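Local atomic coordinates of methylglyoxal reductase (NADPH-dependent) (Candida albicans SC5314, PDB entry 6KWS), a protein that probably reduces methylglyoxal with NADPH as the electron donor, as a member of the dihydroflavonol-4-reductase branch of the NAD(P)-dependent epimerase/dehydratase family. Residues Ser134-Lys146 with Ala301-Arg313. The protein carries 1 engineered substitution. Residues are numbered along the deposited sequence; the frame is centred on the assembly and turned at random.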
ATOM      1  N   SER A 134     -13.932 -11.718  11.456  1.00 43.88           N
ATOM      2  CA  SER A 134     -14.376 -13.067  11.814  1.00 38.38           C
ATOM      3  C   SER A 134     -14.011 -14.082  10.733  1.00 40.31           C
ATOM      4  O   SER A 134     -13.736 -15.247  11.039  1.00 38.80           O
ATOM      5  CB  SER A 134     -15.881 -13.090  12.055  1.00 39.26           C
ATOM      6  OG  SER A 134     -16.571 -13.169  10.814  1.00 45.31           O
ATOM      7  N   LYS A 135     -13.998 -13.662   9.469  1.00 37.65           N
ATOM      8  CA  LYS A 135     -13.620 -14.579   8.403  1.00 37.99           C
ATOM      9  C   LYS A 135     -12.113 -14.829   8.369  1.00 40.68           C
ATOM     10  O   LYS A 135     -11.681 -15.979   8.208  1.00 39.98           O
ATOM     11  CB  LYS A 135     -14.093 -14.046   7.051  1.00 33.16           C
ATOM     12  CG  LYS A 135     -14.812 -15.086   6.266  1.00 33.65           C
ATOM     13  CD  LYS A 135     -14.287 -15.217   4.876  1.00 39.46           C
ATOM     14  CE  LYS A 135     -15.381 -14.832   3.898  1.00 41.34           C
ATOM     15  NZ  LYS A 135     -15.738 -15.945   2.994  1.00 44.65           N
ATOM     16  N   GLU A 136     -11.306 -13.771   8.512  1.00 40.00           N
ATOM     17  CA  GLU A 136      -9.851 -13.912   8.472  1.00 43.02           C
ATOM     18  C   GLU A 136      -9.349 -14.870   9.549  1.00 43.82           C
ATOM     19  O   GLU A 136      -8.331 -15.554   9.359  1.00 41.49           O
ATOM     20  CB  GLU A 136      -9.197 -12.533   8.627  1.00 42.06           C
ATOM     21  CG  GLU A 136      -7.708 -12.549   8.932  1.00 42.13           C
ATOM     22  CD  GLU A 136      -6.852 -12.557   7.671  1.00 49.57           C
ATOM     23  OE1 GLU A 136      -5.669 -12.134   7.719  1.00 53.57           O
ATOM     24  OE2 GLU A 136      -7.366 -12.993   6.623  1.00 53.34           O
ATOM     25  N   ALA A 137     -10.062 -14.958  10.668  1.00 40.46           N
ATOM     26  CA  ALA A 137      -9.681 -15.814  11.776  1.00 36.15           C
ATOM     27  C   ALA A 137     -10.207 -17.238  11.647  1.00 40.96           C
ATOM     28  O   ALA A 137     -10.079 -18.008  12.606  1.00 45.39           O
ATOM     29  CB  ALA A 137     -10.168 -15.203  13.093  1.00 29.73           C
ATOM     30  N   ASP A 138     -10.807 -17.606  10.501  1.00 40.70           N
ATOM     31  CA  ASP A 138     -11.466 -18.902  10.315  1.00 41.30           C
ATOM     32  C   ASP A 138     -10.597 -19.767   9.402  1.00 44.71           C
ATOM     33  O   ASP A 138     -10.531 -19.534   8.188  1.00 45.20           O
ATOM     34  CB  ASP A 138     -12.885 -18.726   9.749  1.00 43.36           C
ATOM     35  CG  ASP A 138     -13.597 -20.077   9.454  1.00 52.02           C
ATOM     36  OD1 ASP A 138     -13.101 -21.148   9.899  1.00 49.96           O
ATOM     37  OD2 ASP A 138     -14.660 -20.066   8.774  1.00 53.88           O
ATOM     38  N   LYS A 139      -9.949 -20.781   9.983  1.00 44.21           N
ATOM     39  CA  LYS A 139      -9.052 -21.632   9.207  1.00 42.90           C
ATOM     40  C   LYS A 139      -9.770 -22.329   8.043  1.00 45.48           C
ATOM     41  O   LYS A 139      -9.100 -22.803   7.111  1.00 41.32           O
ATOM     42  CB  LYS A 139      -8.398 -22.670  10.132  1.00 38.79           C
ATOM     43  CG  LYS A 139      -9.174 -23.971  10.170  1.00 37.14           C
ATOM     44  CD  LYS A 139      -8.787 -24.856  11.297  1.00 40.52           C
ATOM     45  CE  LYS A 139      -9.674 -26.092  11.294  1.00 43.03           C
ATOM     46  NZ  LYS A 139      -9.751 -26.686   9.938  1.00 35.35           N
ATOM     47  N   ASN A 140     -11.105 -22.406   8.071  1.00 36.59           N
ATOM     48  CA  ASN A 140     -11.848 -23.058   7.000  1.00 36.76           C
ATOM     49  C   ASN A 140     -12.324 -22.086   5.928  1.00 41.56           C
ATOM     50  O   ASN A 140     -12.846 -22.529   4.898  1.00 40.88           O
ATOM     51  CB  ASN A 140     -13.050 -23.820   7.570  1.00 43.33           C
ATOM     52  CG  ASN A 140     -12.638 -24.952   8.500  1.00 41.87           C
ATOM     53  OD1 ASN A 140     -11.723 -25.723   8.194  1.00 39.40           O
ATOM     54  ND2 ASN A 140     -13.297 -25.041   9.652  1.00 33.84           N
ATOM     55  N   ALA A 141     -12.139 -20.783   6.133  1.00 38.01           N
ATOM     56  CA  ALA A 141     -12.601 -19.785   5.186  1.00 38.10           C
ATOM     57  C   ALA A 141     -11.641 -19.628   3.997  1.00 42.67           C
ATOM     58  O   ALA A 141     -10.420 -19.783   4.123  1.00 36.54           O
ATOM     59  CB  ALA A 141     -12.782 -18.447   5.901  1.00 36.58           C
ATOM     60  N   ILE A 142     -12.218 -19.322   2.826  1.00 42.32           N
ATOM     61  CA  ILE A 142     -11.482 -18.847   1.655  1.00 38.76           C
ATOM     62  C   ILE A 142     -11.840 -17.387   1.400  1.00 41.05           C
ATOM     63  O   ILE A 142     -13.021 -17.023   1.436  1.00 46.55           O
ATOM     64  CB  ILE A 142     -11.803 -19.672   0.406  1.00 40.14           C
ATOM     65  CG1 ILE A 142     -11.384 -21.122   0.590  1.00 44.64           C
ATOM     66  CG2 ILE A 142     -11.076 -19.088  -0.770  1.00 50.05           C
ATOM     67  CD1 ILE A 142     -11.680 -21.968  -0.624  1.00 47.22           C
ATOM     68  N   ILE A 143     -10.833 -16.550   1.133  1.00 40.68           N
ATOM     69  CA  ILE A 143     -11.046 -15.123   0.899  1.00 40.06           C
ATOM     70  C   ILE A 143     -10.486 -14.730  -0.461  1.00 42.36           C
ATOM     71  O   ILE A 143      -9.310 -14.988  -0.750  1.00 42.85           O
ATOM     72  CB  ILE A 143     -10.413 -14.262   1.993  1.00 37.64           C
ATOM     73  CG1 ILE A 143     -11.011 -14.614   3.351  1.00 39.60           C
ATOM     74  CG2 ILE A 143     -10.630 -12.801   1.660  1.00 39.17           C
ATOM     75  CD1 ILE A 143     -10.509 -13.728   4.490  1.00 40.28           C
ATOM     76  N   THR A 144     -11.324 -14.068  -1.273  1.00 41.72           N
ATOM     77  CA  THR A 144     -11.045 -13.704  -2.666  1.00 44.66           C
ATOM     78  C   THR A 144     -11.342 -12.223  -2.890  1.00 41.00           C
ATOM     79  O   THR A 144     -11.819 -11.513  -2.000  1.00 39.98           O
ATOM     80  CB  THR A 144     -11.885 -14.531  -3.652  1.00 41.84           C
ATOM     81  OG1 THR A 144     -13.254 -14.102  -3.571  1.00 41.07           O
ATOM     82  CG2 THR A 144     -11.772 -16.039  -3.344  1.00 36.37           C
ATOM     83  N   GLU A 145     -11.097 -11.770  -4.120  1.00 41.37           N
ATOM     84  CA  GLU A 145     -11.330 -10.378  -4.480  1.00 38.49           C
ATOM     85  C   GLU A 145     -12.800  -9.965  -4.349  1.00 41.57           C
ATOM     86  O   GLU A 145     -13.095  -8.763  -4.289  1.00 39.51           O
ATOM     87  CB  GLU A 145     -10.837 -10.137  -5.907  1.00 35.38           C
ATOM     88  CG  GLU A 145      -9.363 -10.463  -6.142  1.00 42.59           C
ATOM     89  CD  GLU A 145      -9.080 -11.934  -6.496  1.00 49.78           C
ATOM     90  OE1 GLU A 145      -7.907 -12.249  -6.844  1.00 48.51           O
ATOM     91  OE2 GLU A 145     -10.016 -12.770  -6.426  1.00 51.28           O
ATOM     92  N   LYS A 146     -13.732 -10.924  -4.298  1.00 38.16           N
ATOM     93  CA  LYS A 146     -15.138 -10.562  -4.169  1.00 34.79           C
ATOM     94  C   LYS A 146     -15.555 -10.295  -2.740  1.00 35.25           C
ATOM     95  O   LYS A 146     -16.571  -9.632  -2.531  1.00 41.95           O
ATOM     96  CB  LYS A 146     -16.029 -11.660  -4.737  1.00 39.79           C
ATOM     97  CG  LYS A 146     -15.447 -12.285  -5.964  1.00 43.78           C
ATOM     98  CD  LYS A 146     -16.413 -12.322  -7.103  1.00 44.65           C
ATOM     99  CE  LYS A 146     -15.806 -13.116  -8.237  1.00 56.66           C
ATOM    100  NZ  LYS A 146     -16.694 -13.225  -9.417  1.00 66.99           N
ATOM    101  N   ALA A 301      -1.549 -22.335  10.059  1.00 44.84           N
ATOM    102  CA  ALA A 301      -2.439 -23.406   9.649  1.00 38.34           C
ATOM    103  C   ALA A 301      -3.706 -23.412  10.487  1.00 42.01           C
ATOM    104  O   ALA A 301      -4.794 -23.683   9.973  1.00 43.27           O
ATOM    105  CB  ALA A 301      -1.718 -24.744   9.754  1.00 35.94           C
ATOM    106  N   GLU A 302      -3.590 -23.087  11.770  1.00 43.48           N
ATOM    107  CA  GLU A 302      -4.687 -23.294  12.706  1.00 47.91           C
ATOM    108  C   GLU A 302      -5.641 -22.114  12.824  1.00 46.20           C
ATOM    109  O   GLU A 302      -6.771 -22.312  13.272  1.00 47.72           O
ATOM    110  CB  GLU A 302      -4.153 -23.612  14.110  1.00 45.28           C
ATOM    111  CG  GLU A 302      -4.000 -25.093  14.384  1.00 56.01           C
ATOM    112  CD  GLU A 302      -2.956 -25.413  15.451  1.00 68.97           C
ATOM    113  OE1 GLU A 302      -2.526 -24.490  16.188  1.00 68.18           O
ATOM    114  OE2 GLU A 302      -2.575 -26.603  15.549  1.00 73.86           O
ATOM    115  N   SER A 303      -5.230 -20.891  12.453  1.00 43.08           N
ATOM    116  CA  SER A 303      -6.027 -19.740  12.868  1.00 43.65           C
ATOM    117  C   SER A 303      -6.170 -18.642  11.812  1.00 41.08           C
ATOM    118  O   SER A 303      -6.557 -17.516  12.165  1.00 41.48           O
ATOM    119  CB  SER A 303      -5.443 -19.099  14.136  1.00 41.32           C
ATOM    120  OG  SER A 303      -4.189 -18.494  13.882  1.00 37.93           O
ATOM    121  N   LEU A 304      -5.875 -18.922  10.538  1.00 37.74           N
ATOM    122  CA  LEU A 304      -6.043 -17.934   9.479  1.00 39.58           C
ATOM    123  C   LEU A 304      -6.778 -18.531   8.289  1.00 42.10           C
ATOM    124  O   LEU A 304      -6.517 -19.672   7.893  1.00 42.52           O
ATOM    125  CB  LEU A 304      -4.696 -17.389   9.005  1.00 40.38           C
ATOM    126  CG  LEU A 304      -3.953 -16.496   9.996  1.00 41.08           C
ATOM    127  CD1 LEU A 304      -2.576 -16.121   9.455  1.00 39.07           C
ATOM    128  CD2 LEU A 304      -4.785 -15.263  10.300  1.00 34.44           C
ATOM    129  N   ALA A 305      -7.685 -17.746   7.708  1.00 40.76           N
ATOM    130  CA  ALA A 305      -8.268 -18.122   6.433  1.00 40.34           C
ATOM    131  C   ALA A 305      -7.182 -18.285   5.373  1.00 38.35           C
ATOM    132  O   ALA A 305      -6.042 -17.845   5.528  1.00 42.55           O
ATOM    133  CB  ALA A 305      -9.281 -17.083   5.962  1.00 36.58           C
ATOM    134  N   THR A 306      -7.560 -18.927   4.283  1.00 40.67           N
ATOM    135  CA  THR A 306      -6.740 -19.002   3.090  1.00 40.35           C
ATOM    136  C   THR A 306      -7.111 -17.854   2.168  1.00 40.72           C
ATOM    137  O   THR A 306      -8.288 -17.675   1.833  1.00 38.21           O
ATOM    138  CB  THR A 306      -6.955 -20.335   2.376  1.00 38.86           C
ATOM    139  OG1 THR A 306      -6.619 -21.400   3.270  1.00 42.94           O
ATOM    140  CG2 THR A 306      -6.096 -20.414   1.146  1.00 36.36           C
ATOM    141  N   ILE A 307      -6.110 -17.075   1.775  1.00 40.40           N
ATOM    142  CA  ILE A 307      -6.308 -16.010   0.802  1.00 40.91           C
ATOM    143  C   ILE A 307      -6.164 -16.616  -0.578  1.00 41.41           C
ATOM    144  O   ILE A 307      -5.102 -17.147  -0.917  1.00 45.72           O
ATOM    145  CB  ILE A 307      -5.306 -14.869   1.002  1.00 39.05           C
ATOM    146  CG1 ILE A 307      -5.549 -14.196   2.349  1.00 38.28           C
ATOM    147  CG2 ILE A 307      -5.410 -13.876  -0.137  1.00 34.03           C
ATOM    148  CD1 ILE A 307      -4.407 -13.349   2.759  1.00 35.78           C
ATOM    149  N   ASP A 308      -7.228 -16.549  -1.371  1.00 41.41           N
ATOM    150  CA  ASP A 308      -7.222 -17.128  -2.713  1.00 45.25           C
ATOM    151  C   ASP A 308      -7.127 -15.997  -3.730  1.00 43.66           C
ATOM    152  O   ASP A 308      -8.144 -15.479  -4.198  1.00 45.49           O
ATOM    153  CB  ASP A 308      -8.451 -17.989  -2.959  1.00 46.15           C
ATOM    154  CG  ASP A 308      -8.447 -18.615  -4.334  1.00 47.75           C
ATOM    155  OD1 ASP A 308      -7.386 -18.578  -4.996  1.00 47.76           O
ATOM    156  OD2 ASP A 308      -9.501 -19.149  -4.748  1.00 57.87           O
ATOM    157  N   ASP A 309      -5.892 -15.637  -4.091  1.00 42.37           N
ATOM    158  CA  ASP A 309      -5.625 -14.559  -5.036  1.00 41.75           C
ATOM    159  C   ASP A 309      -5.296 -15.076  -6.435  1.00 44.73           C
ATOM    160  O   ASP A 309      -4.592 -14.399  -7.194  1.00 44.98           O
ATOM    161  CB  ASP A 309      -4.509 -13.645  -4.510  1.00 45.62           C
ATOM    162  CG  ASP A 309      -3.159 -14.366  -4.319  1.00 51.01           C
ATOM    163  OD1 ASP A 309      -3.138 -15.554  -3.932  1.00 49.13           O
ATOM    164  OD2 ASP A 309      -2.107 -13.718  -4.538  1.00 53.83           O
ATOM    165  N   THR A 310      -5.837 -16.246  -6.806  1.00 45.65           N
ATOM    166  CA  THR A 310      -5.550 -16.836  -8.115  1.00 45.94           C
ATOM    167  C   THR A 310      -5.806 -15.844  -9.247  1.00 46.73           C
ATOM    168  O   THR A 310      -4.924 -15.590 -10.075  1.00 46.43           O
ATOM    169  CB  THR A 310      -6.381 -18.108  -8.312  1.00 42.72           C
ATOM    170  OG1 THR A 310      -6.371 -18.865  -7.101  1.00 51.71           O
ATOM    171  CG2 THR A 310      -5.788 -18.968  -9.397  1.00 41.16           C
ATOM    172  N   LYS A 311      -6.999 -15.248  -9.277  1.00 44.12           N
ATOM    173  CA  LYS A 311      -7.346 -14.357 -10.375  1.00 42.86           C
ATOM    174  C   LYS A 311      -6.445 -13.125 -10.397  1.00 47.23           C
ATOM    175  O   LYS A 311      -6.014 -12.676 -11.470  1.00 46.84           O
ATOM    176  CB  LYS A 311      -8.823 -13.984 -10.264  1.00 43.72           C
ATOM    177  CG  LYS A 311      -9.248 -12.814 -11.123  1.00 51.74           C
ATOM    178  CD  LYS A 311      -9.355 -11.528 -10.296  1.00 53.58           C
ATOM    179  CE  LYS A 311     -10.205 -10.524 -11.034  1.00 60.10           C
ATOM    180  NZ  LYS A 311      -9.756 -10.373 -12.468  1.00 64.76           N
ATOM    181  N   SER A 312      -6.126 -12.577  -9.221  1.00 47.69           N
ATOM    182  CA  SER A 312      -5.174 -11.471  -9.168  1.00 44.99           C
ATOM    183  C   SER A 312      -3.801 -11.892  -9.688  1.00 44.96           C
ATOM    184  O   SER A 312      -3.169 -11.160 -10.456  1.00 47.16           O
ATOM    185  CB  SER A 312      -5.072 -10.939  -7.738  1.00 45.13           C
ATOM    186  OG  SER A 312      -6.279 -10.323  -7.333  1.00 39.88           O
ATOM    187  N   ARG A 313      -3.330 -13.077  -9.302  1.00 44.96           N
ATOM    188  CA  ARG A 313      -2.041 -13.553  -9.806  1.00 48.83           C
ATOM    189  C   ARG A 313      -2.061 -13.798 -11.311  1.00 50.00           C
ATOM    190  O   ARG A 313      -1.042 -13.593 -11.987  1.00 49.25           O
ATOM    191  CB  ARG A 313      -1.648 -14.821  -9.084  1.00 45.11           C
ATOM    192  CG  ARG A 313      -1.620 -14.629  -7.612  1.00 49.47           C
ATOM    193  CD  ARG A 313      -0.296 -14.760  -7.012  1.00 53.96           C
ATOM    194  NE  ARG A 313      -0.410 -15.300  -5.662  1.00 61.80           N
ATOM    195  CZ  ARG A 313       0.600 -15.598  -4.856  1.00 57.63           C
ATOM    196  NH1 ARG A 313       1.828 -15.413  -5.278  1.00 62.41           N
ATOM    197  NH2 ARG A 313       0.357 -16.069  -3.644  1.00 62.65           N
TER
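Glu-145 and Ser-312 show how one carboxylate can tie a loop to the first turn of a helix. OE1 of Glu-145 takes the hydroxyl OG of Ser-312 at 2.6 Å on its anti lone pair, and Ser-312 N adds a more bent bond to the same oxygen from above the carboxylate plane. The bend of the glutamate chain at chi2 (86°) turns the carboxylate onto this turn, where the Lys-311 side chain passes at a slant across that of Glu-145, CD lying 3.8 Å from Glu-145 OE1. Ser-312 OG also bonds to the backbone N of Leu-262 in strand 260-269, so the hydroxyl links the glutamate to the large sheet.

From here residues 142-143 and 306-307 run parallel. Ile-143 bonds to the residues before and after Ile-307: its N donates to Thr-306 O at 2.9 Å, and its O accepts from Asp-308 N at 2.7 Å. On one face, CG2 of Ile-142, anti to its own N, lies 3.6 Å from CB of Asp-308, their side chains running alongside each other in the same direction. On the other, Ile-143 and Ile-307 both reach Tyr-127, while CD1 of Ile-143 meets the methyl CB of Ala-305 at 3.9 Å. That methyl also packs on CB of Ala-141.

Beyond the strands, Ala-305 N bonds to Glu-136 O. The side chain of Glu-136 runs alongside that of Leu-304, with OE2 bonded to Tyr-127 and OE1 in a salt bridge with Arg-267. Lys-139 rests its CB 3.6 Å from Glu-302 O. The pairs Ile-142/Thr-306 and Ile-143/Ile-307 make a short two-stranded parallel beta ladder, separate from the large Rossmann-type sheet and away from the NADPH site.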